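Long-range contacts in beta-N-acetylhexosaminidase (Bacteroides fragilis, PDB 4PYS), which probably hydrolyses terminal N-acetylhexosamine residues from glycans, as a glycoside hydrolase of family 20: residues D22-L27 against T111-G116; I31-E36 against S54-C59; I358-W363 against V381-N386; M431-W436 against E459-S464. All coordinates share one frame; numbering follows the deposited sequence. Where two conformers were deposited one is given.

Interaction 1 of 4, residues D22-L27 against T111-G116; sequences DGRLRL and TGEERG
Arg24 and Glu113 form a salt bridge in an unexpected posture, the guanidinium and carboxylate planes standing 79° apart instead of lying flush as in a two-pronged pair. One nitrogen does the work: NH2 of Arg24 lies 2.5 Å from OE1 of Glu113, which sits near the guanidinium plane at its edge. That separation is shorter than normal and its exact value doubtful; the hydrogen bond is bent (129° at the hydrogen) and weak. CG of Arg24 lies between the backbone N and the carbonyl carbon, and the chain bends again at chi3 (32°).

OE1 of Glu113 has a second partner, since OG1 of Thr111 donates to it at 2.8 Å from the anti side of the carboxylate. The same OG1 accepts from the backbone N of Glu113, at 2.9 Å, closing an ST turn. The threonine hydroxyl ties the turn and the carboxylate together, and helps to position the oxygen that faces Arg24. NH2 of Arg26 has OE2 of Glu114 over one face of its guanidinium at 4.2 Å, a loose attraction of charges with no N-H directed at the oxygen.

This is a surface contact of the family 20 domain 2. Strand 23-27 pairs antiparallel with strand 117-126, and segment 111-116 is the loop between helix 96-109 and that strand, with Ile118 touched by Arg24, Arg26 and Thr111.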
loop_
_atom_site.group_PDB
_atom_site.type_symbol
_atom_site.label_atom_id
_atom_site.label_comp_id
_atom_site.label_asym_id
_atom_site.label_seq_id
_atom_site.Cartn_x
_atom_site.Cartn_y
_atom_site.Cartn_z
ATOM N N ASP A 22 26.880 19.165 18.102
ATOM C CA ASP A 22 28.089 19.575 17.397
ATOM C C ASP A 22 28.839 18.379 16.809
ATOM O O ASP A 22 28.879 17.298 17.401
ATOM C CB ASP A 22 29.009 20.375 18.327
ATOM N N GLY A 23 29.424 18.578 15.634
ATOM C CA GLY A 23 30.320 17.591 15.069
ATOM C C GLY A 23 29.678 16.671 14.056
ATOM O O GLY A 23 28.504 16.818 13.697
ATOM N N ARG A 24 30.467 15.714 13.585
ATOM C CA ARG A 24 29.971 14.728 12.636
ATOM C C ARG A 24 30.776 13.454 12.781
ATOM O O ARG A 24 31.906 13.473 13.281
ATOM C CB ARG A 24 30.070 15.254 11.207
ATOM C CG ARG A 24 31.440 15.817 10.851
ATOM C CD ARG A 24 31.420 16.457 9.474
ATOM N NE ARG A 24 30.110 17.040 9.181
ATOM C CZ ARG A 24 29.717 17.433 7.974
ATOM N NH1 ARG A 24 28.504 17.944 7.801
ATOM N NH2 ARG A 24 30.535 17.313 6.935
ATOM N N LEU A 25 30.185 12.345 12.358
ATOM C CA LEU A 25 30.861 11.057 12.388
ATOM C C LEU A 25 31.100 10.601 10.963
ATOM O O LEU A 25 30.154 10.456 10.187
ATOM C CB LEU A 25 29.996 10.021 13.112
ATOM C CG LEU A 25 30.550 8.597 13.099
ATOM C CD1 LEU A 25 31.800 8.503 13.963
ATOM C CD2 LEU A 25 29.497 7.616 13.566
ATOM N N ARG A 26 32.362 10.382 10.612
ATOM C CA ARG A 26 32.683 9.867 9.287
ATOM C C ARG A 26 32.986 8.378 9.371
ATOM O O ARG A 26 33.825 7.951 10.165
ATOM C CB ARG A 26 33.871 10.621 8.672
ATOM C CG ARG A 26 33.720 12.147 8.678
ATOM C CD ARG A 26 34.685 12.828 7.692
ATOM N NE ARG A 26 35.124 14.148 8.154
ATOM C CZ ARG A 26 34.530 15.305 7.857
ATOM N NH1 ARG A 26 35.023 16.440 8.338
ATOM N NH2 ARG A 26 33.449 15.339 7.087
ATOM N N LEU A 27 32.285 7.594 8.557
ATOM C CA LEU A 27 32.524 6.160 8.477
ATOM C C LEU A 27 33.005 5.796 7.083
ATOM O O LEU A 27 32.221 5.767 6.130
ATOM C CB LEU A 27 31.255 5.370 8.798
ATOM C CG LEU A 27 30.626 5.585 10.178
ATOM C CD1 LEU A 27 29.473 4.621 10.399
ATOM C CD2 LEU A 27 31.666 5.429 11.263
ATOM N N THR A 111 25.328 12.837 4.613
ATOM C CA THR A 111 25.469 14.083 3.856
ATOM C C THR A 111 25.735 13.832 2.373
ATOM O O THR A 111 25.339 14.629 1.516
ATOM C CB THR A 111 26.598 14.974 4.388
ATOM O OG1 THR A 111 27.861 14.454 3.956
ATOM C CG2 THR A 111 26.562 15.061 5.904
ATOM N N GLY A 112 26.418 12.730 2.071
ATOM C CA GLY A 112 26.812 12.438 0.703
ATOM C C GLY A 112 27.887 13.397 0.212
ATOM O O GLY A 112 28.104 13.536 -0.992
ATOM N N GLU A 113 28.555 14.064 1.152
ATOM C CA GLU A 113 29.624 15.012 0.832
ATOM C C GLU A 113 30.858 14.299 0.298
ATOM O O GLU A 113 31.640 14.873 -0.465
ATOM C CB GLU A 113 30.033 15.802 2.077
ATOM C CG GLU A 113 29.181 17.019 2.397
ATOM C CD GLU A 113 29.421 17.522 3.810
ATOM O OE1 GLU A 113 29.399 16.693 4.746
ATOM O OE2 GLU A 113 29.637 18.741 3.985
ATOM N N GLU A 114 31.041 13.054 0.728
ATOM C CA GLU A 114 32.218 12.279 0.363
ATOM C C GLU A 114 31.857 10.825 0.091
ATOM O O GLU A 114 30.684 10.441 0.136
ATOM C CB GLU A 114 33.265 12.338 1.483
ATOM C CG GLU A 114 33.936 13.695 1.667
ATOM C CD GLU A 114 34.882 13.729 2.859
ATOM O OE1 GLU A 114 35.294 12.649 3.332
ATOM O OE2 GLU A 114 35.206 14.842 3.327
ATOM N N ARG A 115 32.879 10.026 -0.201
ATOM C CA ARG A 115 32.734 8.581 -0.268
ATOM C C ARG A 115 32.481 8.076 1.144
ATOM O O ARG A 115 32.830 8.743 2.121
ATOM C CB ARG A 115 34.002 7.938 -0.834
ATOM N N GLY A 116 31.877 6.900 1.255
ATOM C CA GLY A 116 31.501 6.378 2.552
ATOM C C GLY A 116 30.349 7.167 3.141
ATOM O O GLY A 116 29.551 7.764 2.415
#

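Interaction 2 of 4, residues I31-E36 against S54-C59; sequences IRMYAE and SAVEWC
Met33, modelled as selenomethionine, lies against one face of the Trp58 indole. Its CB stands over the six-membered ring in a CH-pi contact, 4.2 Å from the centroid and 22° off the ring normal. The chain bends at chi3 (-50°), which folds the terminal methyl back so that CE rests 3.5 Å from CZ2 of Trp58; SE approaches the ring obliquely in a Met-aromatic contact. Val56 CG1 meets CE of Met33 at 3.7 Å, and CB of Ala35 touches CZ3 of Trp58 at 3.8 Å.

On the opposite face of the sheet, Arg32 and Glu57 run side by side in the same direction. The aliphatic CG of Arg32 lies 3.7 Å from the carboxylate atom OE1 of Glu57, but the charged ends do not meet: NE of Arg32 is bonded instead to Asn64 O. SG of Cys59 packs on CB of Arg32 at 3.4 Å.

The backbones join as parallel strands of a beta-alpha-beta unit, in which helix 43-49 links strand 31-35 to strand 56-58. Four backbone hydrogen bonds hold the pair, among them Cys59 N to Met33 O at 2.7 Å, and one water bridges Ala35 N and Cys59 O. The chemistry thus divides by face: the Met33-Trp58 side is largely apolar, with Ile43 and Phe46 of that helix against Met33 and the indole NE1 bonded to Tyr47 OH, while the Arg32-Glu57 side carries charge.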
loop_
_atom_site.group_PDB
_atom_site.type_symbol
_atom_site.label_atom_id
_atom_site.label_comp_id
_atom_site.label_asym_id
_atom_site.label_seq_id
_atom_site.Cartn_x
_atom_site.Cartn_y
_atom_site.Cartn_z
ATOM N N ILE A 31 33.660 -1.204 8.617
ATOM C CA ILE A 31 32.806 -0.689 9.672
ATOM C C ILE A 31 32.434 -1.790 10.650
ATOM O O ILE A 31 31.819 -2.791 10.278
ATOM C CB ILE A 31 31.567 -0.022 9.072
ATOM C CG1 ILE A 31 32.011 1.232 8.316
ATOM C CG2 ILE A 31 30.543 0.310 10.149
ATOM C CD1 ILE A 31 30.960 1.811 7.404
ATOM N N ARG A 32 32.844 -1.608 11.900
ATOM C CA ARG A 32 32.571 -2.585 12.939
ATOM C C ARG A 32 31.175 -2.365 13.506
ATOM O O ARG A 32 30.787 -1.233 13.809
ATOM C CB ARG A 32 33.640 -2.497 14.029
ATOM C CG ARG A 32 35.007 -2.943 13.526
ATOM C CD ARG A 32 36.045 -2.976 14.627
ATOM N NE ARG A 32 36.278 -1.652 15.193
ATOM C CZ ARG A 32 37.118 -0.756 14.680
ATOM N NH1 ARG A 32 37.804 -1.035 13.578
ATOM N NH2 ARG A 32 37.273 0.424 15.266
HETATM N N MSE A 33 30.403 -3.444 13.605
HETATM C CA MSE A 33 29.026 -3.350 14.083
HETATM C C MSE A 33 28.700 -4.401 15.135
HETATM O O MSE A 33 29.261 -5.499 15.139
HETATM C CB MSE A 33 28.039 -3.439 12.921
HETATM C CG MSE A 33 28.271 -2.359 11.880
HETATM SE SE MSE A 33 26.706 -1.878 10.833
HETATM C CE MSE A 33 26.194 -3.665 10.324
ATOM N N TYR A 34 27.781 -4.044 16.026
ATOM C CA TYR A 34 27.340 -4.935 17.089
ATOM C C TYR A 34 25.823 -4.990 17.075
ATOM O O TYR A 34 25.161 -3.953 16.939
ATOM C CB TYR A 34 27.801 -4.396 18.443
ATOM C CG TYR A 34 27.162 -5.103 19.618
ATOM C CD1 TYR A 34 27.725 -6.250 20.148
ATOM C CD2 TYR A 34 25.978 -4.625 20.184
ATOM C CE1 TYR A 34 27.142 -6.904 21.218
ATOM C CE2 TYR A 34 25.386 -5.271 21.251
ATOM C CZ TYR A 34 25.972 -6.408 21.762
ATOM O OH TYR A 34 25.380 -7.050 22.823
ATOM N N ALA A 35 25.259 -6.187 17.217
ATOM C CA ALA A 35 23.804 -6.301 17.364
ATOM C C ALA A 35 23.454 -7.126 18.593
ATOM O O ALA A 35 24.050 -8.174 18.841
ATOM C CB ALA A 35 23.158 -6.887 16.106
ATOM N N GLU A 36 22.484 -6.638 19.361
ATOM C CA GLU A 36 22.080 -7.292 20.603
ATOM C C GLU A 36 21.402 -8.621 20.295
ATOM O O GLU A 36 21.660 -9.639 20.940
ATOM C CB GLU A 36 21.121 -6.378 21.372
ATOM C CG GLU A 36 20.441 -7.052 22.555
ATOM C CD GLU A 36 19.741 -6.069 23.466
ATOM O OE1 GLU A 36 19.621 -4.884 23.088
ATOM O OE2 GLU A 36 19.319 -6.481 24.566
ATOM N N SER A 54 30.525 -6.677 2.596
ATOM C CA SER A 54 31.968 -6.874 2.466
ATOM C C SER A 54 32.757 -5.877 3.314
ATOM O O SER A 54 33.918 -6.119 3.645
ATOM C CB SER A 54 32.406 -6.763 1.000
ATOM O OG SER A 54 32.240 -5.436 0.526
ATOM N N ALA A 55 32.122 -4.759 3.659
ATOM C CA ALA A 55 32.779 -3.709 4.435
ATOM C C ALA A 55 32.411 -3.757 5.919
ATOM O O ALA A 55 32.902 -2.947 6.710
ATOM C CB ALA A 55 32.441 -2.345 3.862
ATOM N N VAL A 56 31.548 -4.701 6.288
ATOM C CA VAL A 56 31.083 -4.832 7.670
ATOM C C VAL A 56 31.840 -5.915 8.448
ATOM O O VAL A 56 32.040 -7.023 7.948
ATOM C CB VAL A 56 29.564 -5.107 7.716
ATOM C CG1 VAL A 56 29.123 -5.505 9.117
ATOM C CG2 VAL A 56 28.796 -3.878 7.260
ATOM N N GLU A 57 32.281 -5.575 9.659
ATOM C CA GLU A 57 32.890 -6.535 10.581
ATOM C C GLU A 57 31.978 -6.659 11.795
ATOM O O GLU A 57 31.770 -5.675 12.501
ATOM C CB GLU A 57 34.240 -6.029 11.089
ATOM C CG GLU A 57 35.394 -6.062 10.112
ATOM C CD GLU A 57 36.691 -5.616 10.770
ATOM O OE1 GLU A 57 36.805 -5.737 12.012
ATOM O OE2 GLU A 57 37.592 -5.140 10.047
ATOM N N TRP A 58 31.442 -7.847 12.054
ATOM C CA TRP A 58 30.588 -8.024 13.229
ATOM C C TRP A 58 31.408 -8.263 14.493
ATOM O O TRP A 58 32.226 -9.180 14.558
ATOM C CB TRP A 58 29.558 -9.130 12.996
ATOM C CG TRP A 58 28.531 -8.711 12.009
ATOM C CD1 TRP A 58 28.511 -8.988 10.670
ATOM C CD2 TRP A 58 27.379 -7.908 12.272
ATOM N NE1 TRP A 58 27.406 -8.417 10.088
ATOM C CE2 TRP A 58 26.695 -7.744 11.050
ATOM C CE3 TRP A 58 26.853 -7.315 13.425
ATOM C CZ2 TRP A 58 25.515 -7.011 10.949
ATOM C CZ3 TRP A 58 25.681 -6.582 13.324
ATOM C CH2 TRP A 58 25.022 -6.439 12.094
ATOM N N CYS A 59 31.187 -7.405 15.485
ATOM C CA CYS A 59 31.955 -7.415 16.729
ATOM C C CYS A 59 31.216 -8.138 17.838
ATOM O O CYS A 59 29.986 -8.082 17.918
ATOM C CB CYS A 59 32.220 -5.985 17.196
ATOM S SG CYS A 59 33.386 -5.083 16.189
HETATM O O HOH W 1 27.143 -8.544 17.252
#

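Interaction 3 of 4, residues I358-W363 against V381-N386; sequences IQWWNW and VICGTN. With FMT (formic acid), chain I; FMT (formic acid), chain H.
Val381 and Ile358 lie paired in neighbouring parallel strands of the TIM barrel that forms the family 20 catalytic domain. CG1 of Val381 packs on CB of Trp360 at 4.0 Å, on the side facing helix 369-376. Ile382 continues the ladder, its N donating to Ile358 O and its O accepting from Trp360 N, while its side chain points with Gln359 to the other face. Cys383 sets SG at the edge of the Trp360 indole, in the ring plane and 3.8 Å from CE3, a sulfur-aromatic contact. Past the strand, Gly384 N still bonds Trp360 O at 2.8 Å.

Thr385 makes the closest apolar contact with that ring. Its OG1 takes the position between backbone N and carbonyl carbon (chi1 52°), leaving CG2 over the centre of the indole face, 3.5 Å from the six-membered-ring centroid. OG1 itself is bonded to Ser418 OG and Tyr387 O.

Asn386 starts the next helix, its N bonded to Trp361 O. Trp361 and Asn362 follow the C-terminal end of strand 356-360, where TIM-barrel enzymes hold their active sites. Their backbone N atoms grip one formate, and a glycerol lies about 3 Å from the Trp361 side chain, whose NE1 bonds Asp343; these molecules probably come from the crystallisation liquor and only suggest a pocket. OD1 of Asn362 caps the following helix by accepting from Gly365 N, and also accepts from ND2 of Asn386 at 3.2 Å, from 49° out of the carbonyl plane, the two amides nearly perpendicular. ND2 also donates to O1 of a second formate, at 2.7 Å.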
loop_
_atom_site.group_PDB
_atom_site.type_symbol
_atom_site.label_atom_id
_atom_site.label_comp_id
_atom_site.label_asym_id
_atom_site.label_seq_id
_atom_site.Cartn_x
_atom_site.Cartn_y
_atom_site.Cartn_z
ATOM N N ILE A 358 -13.066 -1.746 6.772
ATOM C CA ILE A 358 -13.656 -0.953 5.693
ATOM C C ILE A 358 -12.669 0.069 5.127
ATOM O O ILE A 358 -12.090 0.860 5.872
ATOM C CB ILE A 358 -14.914 -0.201 6.194
ATOM C CG1 ILE A 358 -15.987 -1.196 6.660
ATOM C CG2 ILE A 358 -15.457 0.714 5.110
ATOM C CD1 ILE A 358 -16.455 -2.168 5.586
ATOM N N GLN A 359 -12.480 0.065 3.810
ATOM C CA GLN A 359 -11.613 1.056 3.184
ATOM C C GLN A 359 -12.482 2.154 2.590
ATOM O O GLN A 359 -13.200 1.940 1.613
ATOM C CB GLN A 359 -10.709 0.430 2.121
ATOM C CG GLN A 359 -9.675 1.413 1.578
ATOM C CD GLN A 359 -8.458 0.722 0.983
ATOM O OE1 GLN A 359 -8.462 -0.488 0.759
ATOM N NE2 GLN A 359 -7.413 1.495 0.720
ATOM N N TRP A 360 -12.438 3.316 3.234
ATOM C CA TRP A 360 -13.287 4.458 2.911
ATOM C C TRP A 360 -12.662 5.214 1.748
ATOM O O TRP A 360 -11.516 5.654 1.846
ATOM C CB TRP A 360 -13.379 5.341 4.159
ATOM C CG TRP A 360 -14.000 6.697 3.988
ATOM C CD1 TRP A 360 -15.064 7.040 3.199
ATOM C CD2 TRP A 360 -13.577 7.896 4.638
ATOM N NE1 TRP A 360 -15.322 8.395 3.327
ATOM C CE2 TRP A 360 -14.421 8.936 4.204
ATOM C CE3 TRP A 360 -12.554 8.189 5.548
ATOM C CZ2 TRP A 360 -14.274 10.258 4.654
ATOM C CZ3 TRP A 360 -12.409 9.503 5.991
ATOM C CH2 TRP A 360 -13.265 10.515 5.541
ATOM N N TRP A 361 -13.392 5.354 0.641
ATOM C CA TRP A 361 -12.762 5.887 -0.577
ATOM C C TRP A 361 -13.541 6.955 -1.356
ATOM O O TRP A 361 -12.930 7.847 -1.946
ATOM C CB TRP A 361 -12.388 4.750 -1.537
ATOM C CG TRP A 361 -13.573 4.176 -2.263
ATOM C CD1 TRP A 361 -14.357 3.132 -1.858
ATOM C CD2 TRP A 361 -14.086 4.595 -3.539
ATOM N NE1 TRP A 361 -15.338 2.886 -2.801
ATOM C CE2 TRP A 361 -15.189 3.770 -3.840
ATOM C CE3 TRP A 361 -13.718 5.591 -4.453
ATOM C CZ2 TRP A 361 -15.934 3.915 -5.021
ATOM C CZ3 TRP A 361 -14.460 5.734 -5.621
ATOM C CH2 TRP A 361 -15.551 4.902 -5.894
ATOM N N ASN A 362 -14.868 6.865 -1.404
ATOM C CA ASN A 362 -15.592 7.763 -2.308
ATOM C C ASN A 362 -16.077 9.059 -1.658
ATOM O O ASN A 362 -17.277 9.265 -1.485
ATOM C CB ASN A 362 -16.746 7.043 -3.018
ATOM C CG ASN A 362 -17.222 7.790 -4.248
ATOM O OD1 ASN A 362 -16.771 8.905 -4.525
ATOM N ND2 ASN A 362 -18.137 7.182 -4.995
ATOM N N TRP A 363 -15.132 9.932 -1.314
ATOM C CA TRP A 363 -15.458 11.255 -0.783
ATOM C C TRP A 363 -16.242 12.070 -1.803
ATOM O O TRP A 363 -17.268 12.678 -1.475
ATOM C CB TRP A 363 -14.175 12.003 -0.417
ATOM C CG TRP A 363 -14.430 13.427 -0.004
ATOM C CD1 TRP A 363 -14.382 14.538 -0.800
ATOM C CD2 TRP A 363 -14.777 13.888 1.305
ATOM N NE1 TRP A 363 -14.678 15.661 -0.063
ATOM C CE2 TRP A 363 -14.923 15.288 1.234
ATOM C CE3 TRP A 363 -14.977 13.253 2.532
ATOM C CZ2 TRP A 363 -15.259 16.062 2.347
ATOM C CZ3 TRP A 363 -15.304 14.024 3.637
ATOM C CH2 TRP A 363 -15.442 15.412 3.537
ATOM N N VAL A 381 -11.544 1.178 10.116
ATOM C CA VAL A 381 -11.565 1.931 8.861
ATOM C C VAL A 381 -10.171 2.317 8.410
ATOM O O VAL A 381 -9.352 2.766 9.222
ATOM C CB VAL A 381 -12.345 3.258 9.035
ATOM C CG1 VAL A 381 -12.222 4.144 7.792
ATOM C CG2 VAL A 381 -13.779 2.994 9.333
ATOM N N ILE A 382 -9.912 2.163 7.111
ATOM C CA ILE A 382 -8.733 2.744 6.476
ATOM C C ILE A 382 -9.189 3.951 5.662
ATOM O O ILE A 382 -10.134 3.842 4.870
ATOM C CB ILE A 382 -8.065 1.726 5.528
ATOM C CG1 ILE A 382 -7.515 0.548 6.334
ATOM C CG2 ILE A 382 -6.944 2.402 4.702
ATOM C CD1 ILE A 382 -7.369 -0.733 5.506
ATOM N N CYS A 383 -8.553 5.105 5.877
ATOM C CA CYS A 383 -8.960 6.330 5.193
ATOM C C CYS A 383 -8.218 6.467 3.879
ATOM O O CYS A 383 -7.030 6.795 3.863
ATOM C CB CYS A 383 -8.695 7.566 6.074
ATOM S SG CYS A 383 -9.526 7.522 7.666
ATOM N N GLY A 384 -8.920 6.221 2.770
ATOM C CA GLY A 384 -8.295 6.263 1.457
ATOM C C GLY A 384 -9.150 6.992 0.442
ATOM O O GLY A 384 -9.422 6.477 -0.643
ATOM N N THR A 385 -9.557 8.209 0.786
ATOM C CA THR A 385 -10.524 8.938 -0.033
ATOM C C THR A 385 -9.925 9.434 -1.341
ATOM O O THR A 385 -8.756 9.851 -1.388
ATOM C CB THR A 385 -11.147 10.109 0.752
ATOM O OG1 THR A 385 -10.108 10.914 1.317
ATOM C CG2 THR A 385 -12.004 9.577 1.879
ATOM N N ASN A 386 -10.726 9.378 -2.405
ATOM C CA ASN A 386 -10.254 9.796 -3.716
ATOM C C ASN A 386 -9.721 11.222 -3.719
ATOM O O ASN A 386 -8.602 11.462 -4.185
ATOM C CB ASN A 386 -11.296 9.542 -4.833
ATOM C CG ASN A 386 -12.728 9.909 -4.441
ATOM O OD1 ASN A 386 -12.983 10.669 -3.505
ATOM N ND2 ASN A 386 -13.685 9.368 -5.199
HETATM C C FMT I . -16.765 4.880 0.586
HETATM O O1 FMT I . -17.154 5.351 -0.471
HETATM O O2 FMT I . -16.014 3.917 0.665
HETATM C C FMT H . -12.573 7.812 -8.341
HETATM O O1 FMT H . -13.389 8.482 -7.713
HETATM O O2 FMT H . -12.327 7.983 -9.540
#

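Interaction 4 of 4, residues M431-W436 against E459-S464; sequences MSSALW and EQMWHS
Met431 and Met461, both modelled as selenomethionine, differ in the last torsion, and that difference shapes the contact. Met431 bends at chi3 (57°), curling its methyl toward Gln460, whereas Met461 stays extended to its end (chi3 -172°) and reaches past Met431 to the strand backbone. The two chains meet near their roots, CB of Met431 lying 3.8 Å from CG of Met461.

The bent end of Met431 lies across Gln460. SE packs against CB of Gln460 at 3.8 Å, and CE sits 3.6 Å from OE1 of that glutamine, the two side chains crossing at about a right angle. The amide is held by other residues: NE2 donates to Val412 O, and OE1 accepts from Asn416 ND2. These bonds probably fix the rotation of the amide against which the methyl rests.

Strand 428-435 is the last of the TIM barrel, lying between strands 381-383 and 132-138, and helix 453-462 packs on its outer side. Met431 and Ser433 point toward that helix. Ser432, between them, points away, into the barrel, where its OG takes a hydrogen bond from Gln359 NE2.

From the helix, Met461 reaches the strand backbone. Its CE comes within 3.7 Å of Met431 O and equally near to the carbonyl carbon of Ser432, and it also lies 3.9 Å from OG of Ser433. That hydroxyl is bonded to Ser134 O on the neighbouring strand. No hydrogen bond links the two segments; Leu457, one turn earlier in the helix, also touches Met431 and Ser433.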
loop_
_atom_site.group_PDB
_atom_site.type_symbol
_atom_site.label_atom_id
_atom_site.label_comp_id
_atom_site.label_asym_id
_atom_site.label_seq_id
_atom_site.Cartn_x
_atom_site.Cartn_y
_atom_site.Cartn_z
HETATM N N MSE A 431 -4.244 5.520 6.965
HETATM C CA MSE A 431 -4.485 6.114 5.665
HETATM C C MSE A 431 -3.916 5.261 4.554
HETATM O O MSE A 431 -2.929 4.536 4.753
HETATM C CB MSE A 431 -3.797 7.482 5.599
HETATM C CG MSE A 431 -4.264 8.456 6.653
HETATM SE SE MSE A 431 -3.212 10.104 6.494
HETATM C CE MSE A 431 -3.596 10.521 4.638
ATOM N N SER A 432 -4.517 5.370 3.373
ATOM C CA SER A 432 -3.950 4.733 2.188
ATOM C C SER A 432 -3.722 5.760 1.094
ATOM O O SER A 432 -4.258 6.872 1.148
ATOM C CB SER A 432 -4.854 3.615 1.661
ATOM O OG SER A 432 -6.139 4.096 1.340
ATOM N N SER A 433 -2.908 5.378 0.117
ATOM C CA SER A 433 -2.678 6.172 -1.081
ATOM C C SER A 433 -2.807 5.170 -2.217
ATOM O O SER A 433 -2.569 3.973 -2.013
ATOM C CB SER A 433 -1.278 6.760 -1.062
ATOM O OG SER A 433 -0.302 5.760 -0.820
ATOM N N ALA A 434 -3.199 5.630 -3.402
ATOM C CA ALA A 434 -3.445 4.684 -4.485
ATOM C C ALA A 434 -3.028 5.203 -5.841
ATOM O O ALA A 434 -3.098 6.406 -6.124
ATOM C CB ALA A 434 -4.912 4.288 -4.525
ATOM N N LEU A 435 -2.623 4.271 -6.692
ATOM C CA LEU A 435 -2.350 4.601 -8.081
ATOM C C LEU A 435 -3.122 3.622 -8.953
ATOM O O LEU A 435 -2.660 2.501 -9.199
ATOM C CB LEU A 435 -0.843 4.512 -8.355
ATOM C CG LEU A 435 -0.303 5.079 -9.684
ATOM C CD1 LEU A 435 -0.681 4.267 -10.922
ATOM C CD2 LEU A 435 -0.746 6.526 -9.867
ATOM N N TRP A 436 -4.303 4.037 -9.408
ATOM C CA TRP A 436 -5.116 3.226 -10.307
ATOM C C TRP A 436 -4.611 3.432 -11.723
ATOM O O TRP A 436 -4.235 4.537 -12.096
ATOM C CB TRP A 436 -6.587 3.650 -10.229
ATOM C CG TRP A 436 -7.176 3.398 -8.883
ATOM C CD1 TRP A 436 -7.266 4.280 -7.843
ATOM C CD2 TRP A 436 -7.741 2.166 -8.416
ATOM N NE1 TRP A 436 -7.858 3.670 -6.756
ATOM C CE2 TRP A 436 -8.157 2.373 -7.084
ATOM C CE3 TRP A 436 -7.935 0.909 -8.997
ATOM C CZ2 TRP A 436 -8.756 1.365 -6.322
ATOM C CZ3 TRP A 436 -8.536 -0.089 -8.240
ATOM C CH2 TRP A 436 -8.936 0.146 -6.915
ATOM N N GLU A 459 3.835 12.090 4.715
ATOM C CA GLU A 459 4.000 12.998 5.859
ATOM C C GLU A 459 2.778 12.912 6.778
ATOM O O GLU A 459 2.896 12.845 8.010
ATOM C CB GLU A 459 4.175 14.430 5.333
ATOM C CG GLU A 459 4.454 15.474 6.403
ATOM C CD GLU A 459 5.904 15.494 6.842
ATOM O OE1 GLU A 459 6.677 14.624 6.396
ATOM O OE2 GLU A 459 6.278 16.380 7.639
ATOM N N GLN A 460 1.593 12.916 6.182
ATOM C CA GLN A 460 0.356 12.833 6.966
ATOM C C GLN A 460 0.242 11.497 7.693
ATOM O O GLN A 460 -0.266 11.435 8.817
ATOM C CB GLN A 460 -0.839 13.054 6.027
ATOM C CG GLN A 460 -0.967 14.539 5.627
ATOM C CD GLN A 460 -1.983 14.778 4.535
ATOM O OE1 GLN A 460 -2.460 13.849 3.892
ATOM N NE2 GLN A 460 -2.310 16.042 4.311
HETATM N N MSE A 461 0.737 10.435 7.062
HETATM C CA MSE A 461 0.691 9.110 7.690
HETATM C C MSE A 461 1.661 8.993 8.850
HETATM O O MSE A 461 1.338 8.410 9.885
HETATM C CB MSE A 461 1.066 8.048 6.662
HETATM C CG MSE A 461 0.007 7.815 5.575
HETATM SE SE MSE A 461 0.782 6.712 4.189
HETATM C CE MSE A 461 -0.676 6.849 2.879
ATOM N N TRP A 462 2.873 9.503 8.664
ATOM C CA TRP A 462 3.932 9.246 9.650
ATOM C C TRP A 462 4.127 10.350 10.694
ATOM O O TRP A 462 4.179 10.085 11.903
ATOM C CB TRP A 462 5.275 8.972 8.929
ATOM C CG TRP A 462 6.381 8.761 9.934
ATOM C CD1 TRP A 462 7.106 9.733 10.581
ATOM C CD2 TRP A 462 6.858 7.511 10.422
ATOM N NE1 TRP A 462 8.002 9.147 11.454
ATOM C CE2 TRP A 462 7.873 7.779 11.365
ATOM C CE3 TRP A 462 6.532 6.175 10.146
ATOM C CZ2 TRP A 462 8.564 6.766 12.040
ATOM C CZ3 TRP A 462 7.222 5.167 10.810
ATOM C CH2 TRP A 462 8.226 5.464 11.751
ATOM N N HIS A 463 4.267 11.586 10.229
ATOM C CA HIS A 463 4.654 12.693 11.112
ATOM C C HIS A 463 3.577 12.969 12.163
ATOM O O HIS A 463 2.380 12.917 11.865
ATOM C CB HIS A 463 4.913 13.947 10.260
ATOM C CG HIS A 463 5.279 15.168 11.058
ATOM N ND1 HIS A 463 4.643 16.378 10.882
ATOM C CD2 HIS A 463 6.214 15.371 12.016
ATOM C CE1 HIS A 463 5.166 17.276 11.701
ATOM N NE2 HIS A 463 6.121 16.692 12.402
ATOM N N SER A 464 4.008 13.233 13.388
ATOM C CA SER A 464 3.124 13.634 14.480
ATOM C C SER A 464 2.304 14.859 14.062
ATOM O O SER A 464 2.737 15.642 13.209
ATOM C CB SER A 464 3.946 13.967 15.731
ATOM O OG SER A 464 4.883 12.938 16.050
#

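In the fold
From the N terminus, interaction 1 closes a long loop, joining side chains of strand 23-27 to the turn that leads into strand 117-126. Interaction 2 falls within that loop: strands 31-35 and 56-58 close a short crossover in the same sheet, the two centres about 18 Å apart. Both belong to the family 20 domain 2. The catalytic barrel follows in series, with no crossing. There interaction 3 closes the largely helical connection between neighbouring strands 356-360 and 381-383, and interaction 4 closes the later excursion from strand 428-435 to helix 453-462. These two meet directly, Cys383 O lying 2.9 Å from Ser432 N between adjacent strands, whereas interaction 1 and interaction 3 are centred about 43 Å apart.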